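Leucine aminopeptidase 2, chloroplastic (Streptomyces sp. BC16019, PDB 5LHJ) is a hexameric metalloaminopeptidase of the M17 family that acts in bottromycin maturation and probably removes unsubstituted N-terminal amino acids from peptides. Local coordinates at residues Glu221-Gly233 against Asp319-Leu332. Numbering follows the deposited sequence. Where two conformers were deposited one is given.
Sequences ELGLTGLTAVGRG and DGGALRVGDVVRHL
The side chain of Arg232 runs past Gly321 O to the Ala322-Leu323 peptide, within the M17 catalytic domain. From CB, CG turns to stand between the backbone N and carbonyl carbon (chi1 78°), and the chain then runs extended to NE. CG and CD pass Gly321 O, each at 3.2 Å, and NE comes to 2.8 Å from Gly321 O. The guanidinium lies with one face over the Ala322-Leu323 peptide. NH1 touches Leu323 CD1 (3.6 Å), while NH2 donates to water 2 and, in a weak hydrogen bond that is part of a salt bridge, to Asp327 OD2 (3.4 Å, N-H...O 158°). The Arg324 side chain crosses that of Arg232 at about a right angle, NH2 to NH2 3.2 Å, and binds the same OD2 through NE, in its guanidinium plane and on the syn lone pair; its NH1 pairs with Glu315 of a second subunit. Replacing Arg232 with an alanine would probably strip Asp327 of one cationic partner and uncover a face of the Ala322-Leu323 peptide. Along helix 225-231, Leu323 CD2 packs on Val230 CG2 (3.9 Å), and Val230 also touches Glu345, which binds manganese in this protein though none is bound to this chain. In one of its two deposited conformers, Thr225 OG1 donates to Arg330 O (2.9 Å). Water 1 joins Val230 O, Gly233 N and Leu323 N. The shared carboxylate of Asp327 probably offsets the closeness of two arginines and ties Arg232 to the loop before strand 328-330, which meets a second subunit through Arg324.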
loop_
_atom_site.group_PDB
_atom_site.type_symbol
_atom_site.label_atom_id
_atom_site.label_comp_id
_atom_site.label_asym_id
_atom_site.label_seq_id
_atom_site.Cartn_x
_atom_site.Cartn_y
_atom_site.Cartn_z
ATOM N N GLU A 221 29.898 24.317 -20.696
ATOM C CA GLU A 221 30.615 24.167 -21.975
ATOM C C GLU A 221 30.809 22.724 -22.459
ATOM O O GLU A 221 30.938 22.501 -23.652
ATOM C CB GLU A 221 31.999 24.831 -21.894
ATOM C CG GLU A 221 31.954 26.343 -21.958
ATOM C CD GLU A 221 33.306 27.013 -21.740
ATOM O OE1 GLU A 221 34.337 26.315 -21.587
ATOM O OE2 GLU A 221 33.332 28.270 -21.712
ATOM N N LEU A 222 30.857 21.760 -21.535
ATOM C CA LEU A 222 31.093 20.362 -21.887
ATOM C C LEU A 222 29.856 19.680 -22.449
ATOM O O LEU A 222 29.978 18.643 -23.082
ATOM C CB LEU A 222 31.609 19.570 -20.687
ATOM C CG LEU A 222 32.865 20.084 -19.997
ATOM C CD1 LEU A 222 33.307 19.056 -18.963
ATOM C CD2 LEU A 222 33.973 20.371 -20.998
ATOM N N GLY A 223 28.678 20.260 -22.239
ATOM C CA GLY A 223 27.450 19.725 -22.833
ATOM C C GLY A 223 26.946 18.443 -22.178
ATOM O O GLY A 223 26.262 17.636 -22.834
ATOM N N LEU A 224 27.266 18.266 -20.895
ATOM C CA LEU A 224 26.804 17.103 -20.116
ATOM C C LEU A 224 25.395 17.417 -19.601
ATOM O O LEU A 224 25.188 17.710 -18.419
ATOM C CB LEU A 224 27.777 16.793 -18.970
ATOM C CG LEU A 224 29.248 16.575 -19.372
ATOM C CD1 LEU A 224 30.135 16.325 -18.167
ATOM C CD2 LEU A 224 29.397 15.447 -20.374
ATOM N N THR A 225 24.436 17.340 -20.522
ATOM C CA THR A 225 23.071 17.822 -20.305
ATOM C C THR A 225 22.338 17.043 -19.232
ATOM O O THR A 225 21.567 17.610 -18.466
ATOM C CB THR A 225 22.232 17.736 -21.596
ATOM O OG1 THR A 225 23.012 18.201 -22.705
ATOM C CG2 THR A 225 20.966 18.565 -21.474
ATOM N N GLY A 226 22.570 15.735 -19.199
ATOM C CA GLY A 226 21.925 14.879 -18.205
ATOM C C GLY A 226 22.335 15.261 -16.793
ATOM O O GLY A 226 21.495 15.415 -15.908
ATOM N N LEU A 227 23.639 15.446 -16.590
ATOM C CA LEU A 227 24.173 15.864 -15.292
ATOM C C LEU A 227 23.574 17.197 -14.820
ATOM O O LEU A 227 23.118 17.302 -13.679
ATOM C CB LEU A 227 25.705 15.966 -15.360
ATOM C CG LEU A 227 26.420 16.557 -14.137
ATOM C CD1 LEU A 227 26.178 15.737 -12.882
ATOM C CD2 LEU A 227 27.910 16.640 -14.440
ATOM N N THR A 228 23.584 18.208 -15.685
ATOM C CA THR A 228 23.051 19.531 -15.311
ATOM C C THR A 228 21.517 19.497 -15.083
ATOM O O THR A 228 21.040 20.116 -14.145
ATOM C CB THR A 228 23.492 20.634 -16.290
ATOM O OG1 THR A 228 23.158 20.275 -17.614
ATOM C CG2 THR A 228 24.971 20.804 -16.239
ATOM N N ALA A 229 20.770 18.715 -15.868
ATOM C CA ALA A 229 19.305 18.579 -15.663
ATOM C C ALA A 229 18.938 17.899 -14.349
ATOM O O ALA A 229 18.067 18.380 -13.597
ATOM C CB ALA A 229 18.671 17.825 -16.827
ATOM N N VAL A 230 19.589 16.768 -14.086
ATOM C CA VAL A 230 19.345 16.002 -12.866
ATOM C C VAL A 230 19.750 16.818 -11.635
ATOM O O VAL A 230 19.034 16.839 -10.652
ATOM C CB VAL A 230 20.080 14.649 -12.907
ATOM C CG1 VAL A 230 20.168 14.005 -11.523
ATOM C CG2 VAL A 230 19.392 13.720 -13.905
ATOM N N GLY A 231 20.879 17.516 -11.725
ATOM C CA GLY A 231 21.442 18.218 -10.586
ATOM C C GLY A 231 20.789 19.543 -10.238
ATOM O O GLY A 231 21.098 20.114 -9.202
ATOM N N ARG A 232 19.904 20.059 -11.088
ATOM C CA ARG A 232 19.441 21.439 -10.912
ATOM C C ARG A 232 18.503 21.694 -9.729
ATOM O O ARG A 232 18.496 22.805 -9.196
ATOM C CB ARG A 232 18.818 21.978 -12.191
ATOM C CG ARG A 232 17.420 21.519 -12.496
ATOM C CD ARG A 232 16.854 22.388 -13.612
ATOM N NE ARG A 232 15.465 22.084 -13.932
ATOM C CZ ARG A 232 15.058 21.084 -14.714
ATOM N NH1 ARG A 232 15.935 20.221 -15.252
ATOM N NH2 ARG A 232 13.762 20.944 -14.960
ATOM N N GLY A 233 17.704 20.700 -9.332
ATOM C CA GLY A 233 16.772 20.899 -8.204
ATOM C C GLY A 233 17.463 21.216 -6.879
ATOM O O GLY A 233 17.006 22.054 -6.090
ATOM N N ASP A 319 12.241 20.010 -5.569
ATOM C CA ASP A 319 12.421 21.459 -5.500
ATOM C C ASP A 319 11.523 22.083 -6.544
ATOM O O ASP A 319 11.136 21.417 -7.517
ATOM C CB ASP A 319 13.870 21.835 -5.838
ATOM C CG ASP A 319 14.170 23.286 -5.557
ATOM O OD1 ASP A 319 14.287 23.620 -4.366
ATOM O OD2 ASP A 319 14.301 24.078 -6.529
ATOM N N GLY A 320 11.203 23.353 -6.354
ATOM C CA GLY A 320 10.463 24.114 -7.353
ATOM C C GLY A 320 11.100 24.185 -8.728
ATOM O O GLY A 320 10.390 24.426 -9.717
ATOM N N GLY A 321 12.428 24.045 -8.781
ATOM C CA GLY A 321 13.174 23.992 -10.041
ATOM C C GLY A 321 13.725 22.636 -10.437
ATOM O O GLY A 321 14.631 22.573 -11.253
ATOM N N ALA A 322 13.159 21.552 -9.907
ATOM C CA ALA A 322 13.685 20.202 -10.148
ATOM C C ALA A 322 13.237 19.610 -11.481
ATOM O O ALA A 322 12.207 19.983 -12.035
ATOM C CB ALA A 322 13.281 19.269 -9.020
ATOM N N LEU A 323 14.019 18.648 -11.965
ATOM C CA LEU A 323 13.705 17.910 -13.187
ATOM C C LEU A 323 12.299 17.313 -13.129
ATOM O O LEU A 323 11.927 16.712 -12.124
ATOM C CB LEU A 323 14.733 16.788 -13.382
ATOM C CG LEU A 323 14.665 15.994 -14.696
ATOM C CD1 LEU A 323 14.711 16.856 -15.941
ATOM C CD2 LEU A 323 15.811 15.008 -14.717
ATOM N N ARG A 324 11.516 17.515 -14.185
ATOM C CA ARG A 324 10.104 17.127 -14.192
ATOM C C ARG A 324 9.883 15.858 -14.992
ATOM O O ARG A 324 10.516 15.645 -16.015
ATOM C CB ARG A 324 9.229 18.231 -14.809
ATOM C CG ARG A 324 9.192 19.563 -14.051
ATOM C CD ARG A 324 8.757 20.728 -14.933
ATOM N NE ARG A 324 9.892 21.057 -15.767
ATOM C CZ ARG A 324 10.424 22.248 -15.990
ATOM N NH1 ARG A 324 9.883 23.394 -15.569
ATOM N NH2 ARG A 324 11.513 22.268 -16.746
ATOM N N VAL A 325 8.917 15.055 -14.560
ATOM C CA VAL A 325 8.420 13.946 -15.372
ATOM C C VAL A 325 7.845 14.513 -16.675
ATOM O O VAL A 325 7.060 15.475 -16.643
ATOM C CB VAL A 325 7.331 13.142 -14.614
ATOM C CG1 VAL A 325 6.672 12.111 -15.528
ATOM C CG2 VAL A 325 7.939 12.479 -13.385
ATOM N N GLY A 326 8.257 13.947 -17.806
ATOM C CA GLY A 326 7.850 14.446 -19.127
ATOM C C GLY A 326 8.880 15.331 -19.805
ATOM O O GLY A 326 8.788 15.561 -21.022
ATOM N N ASP A 327 9.859 15.829 -19.048
ATOM C CA ASP A 327 10.951 16.604 -19.642
ATOM C C ASP A 327 11.761 15.750 -20.598
ATOM O O ASP A 327 11.793 14.523 -20.477
ATOM C CB ASP A 327 11.869 17.198 -18.579
ATOM C CG ASP A 327 11.259 18.411 -17.885
ATOM O OD1 ASP A 327 10.154 18.860 -18.287
ATOM O OD2 ASP A 327 11.903 18.912 -16.938
ATOM N N VAL A 328 12.384 16.416 -21.559
ATOM C CA VAL A 328 13.227 15.746 -22.528
ATOM C C VAL A 328 14.623 16.335 -22.422
ATOM O O VAL A 328 14.796 17.568 -22.445
ATOM C CB VAL A 328 12.638 15.839 -23.960
ATOM C CG1 VAL A 328 13.636 15.347 -25.001
ATOM C CG2 VAL A 328 11.350 15.039 -24.046
ATOM N N VAL A 329 15.609 15.446 -22.306
ATOM C CA VAL A 329 17.020 15.809 -22.289
ATOM C C VAL A 329 17.607 15.561 -23.680
ATOM O O VAL A 329 17.486 14.457 -24.220
ATOM C CB VAL A 329 17.795 14.994 -21.229
ATOM C CG1 VAL A 329 19.295 15.248 -21.338
ATOM C CG2 VAL A 329 17.275 15.328 -19.835
ATOM N N ARG A 330 18.244 16.586 -24.248
ATOM C CA ARG A 330 19.012 16.453 -25.486
ATOM C C ARG A 330 20.484 16.262 -25.117
ATOM O O ARG A 330 21.127 17.174 -24.594
ATOM C CB ARG A 330 18.819 17.696 -26.366
ATOM C CG ARG A 330 19.709 17.795 -27.605
ATOM C CD ARG A 330 19.065 17.366 -28.904
ATOM N NE ARG A 330 17.704 17.879 -29.113
ATOM C CZ ARG A 330 16.925 17.537 -30.142
ATOM N NH1 ARG A 330 17.372 16.708 -31.088
ATOM N NH2 ARG A 330 15.685 18.019 -30.224
ATOM N N HIS A 331 21.007 15.080 -25.429
ATOM C CA HIS A 331 22.336 14.675 -24.985
ATOM C C HIS A 331 23.442 15.214 -25.882
ATOM O O HIS A 331 23.179 15.791 -26.955
ATOM C CB HIS A 331 22.418 13.144 -24.910
ATOM C CG HIS A 331 21.549 12.549 -23.848
ATOM N ND1 HIS A 331 21.866 12.596 -22.508
ATOM C CD2 HIS A 331 20.376 11.883 -23.933
ATOM C CE1 HIS A 331 20.921 11.987 -21.812
ATOM N NE2 HIS A 331 20.005 11.550 -22.653
ATOM N N LEU A 332 24.679 15.003 -25.435
ATOM C CA LEU A 332 25.897 15.420 -26.160
ATOM C C LEU A 332 26.031 14.831 -27.577
ATOM O O LEU A 332 26.655 15.463 -28.444
ATOM C CB LEU A 332 27.131 15.045 -25.315
ATOM C CG LEU A 332 28.537 15.437 -25.798
ATOM C CD1 LEU A 332 28.642 16.937 -25.941
ATOM C CD2 LEU A 332 29.570 14.945 -24.790
HETATM O O HOH W 1 16.621 18.327 -10.647
HETATM O O HOH W 2 11.971 22.552 -13.169
HETATM O O HOH W 3 16.419 24.649 -8.211
HETATM O O HOH W 4 16.523 24.824 -11.223
#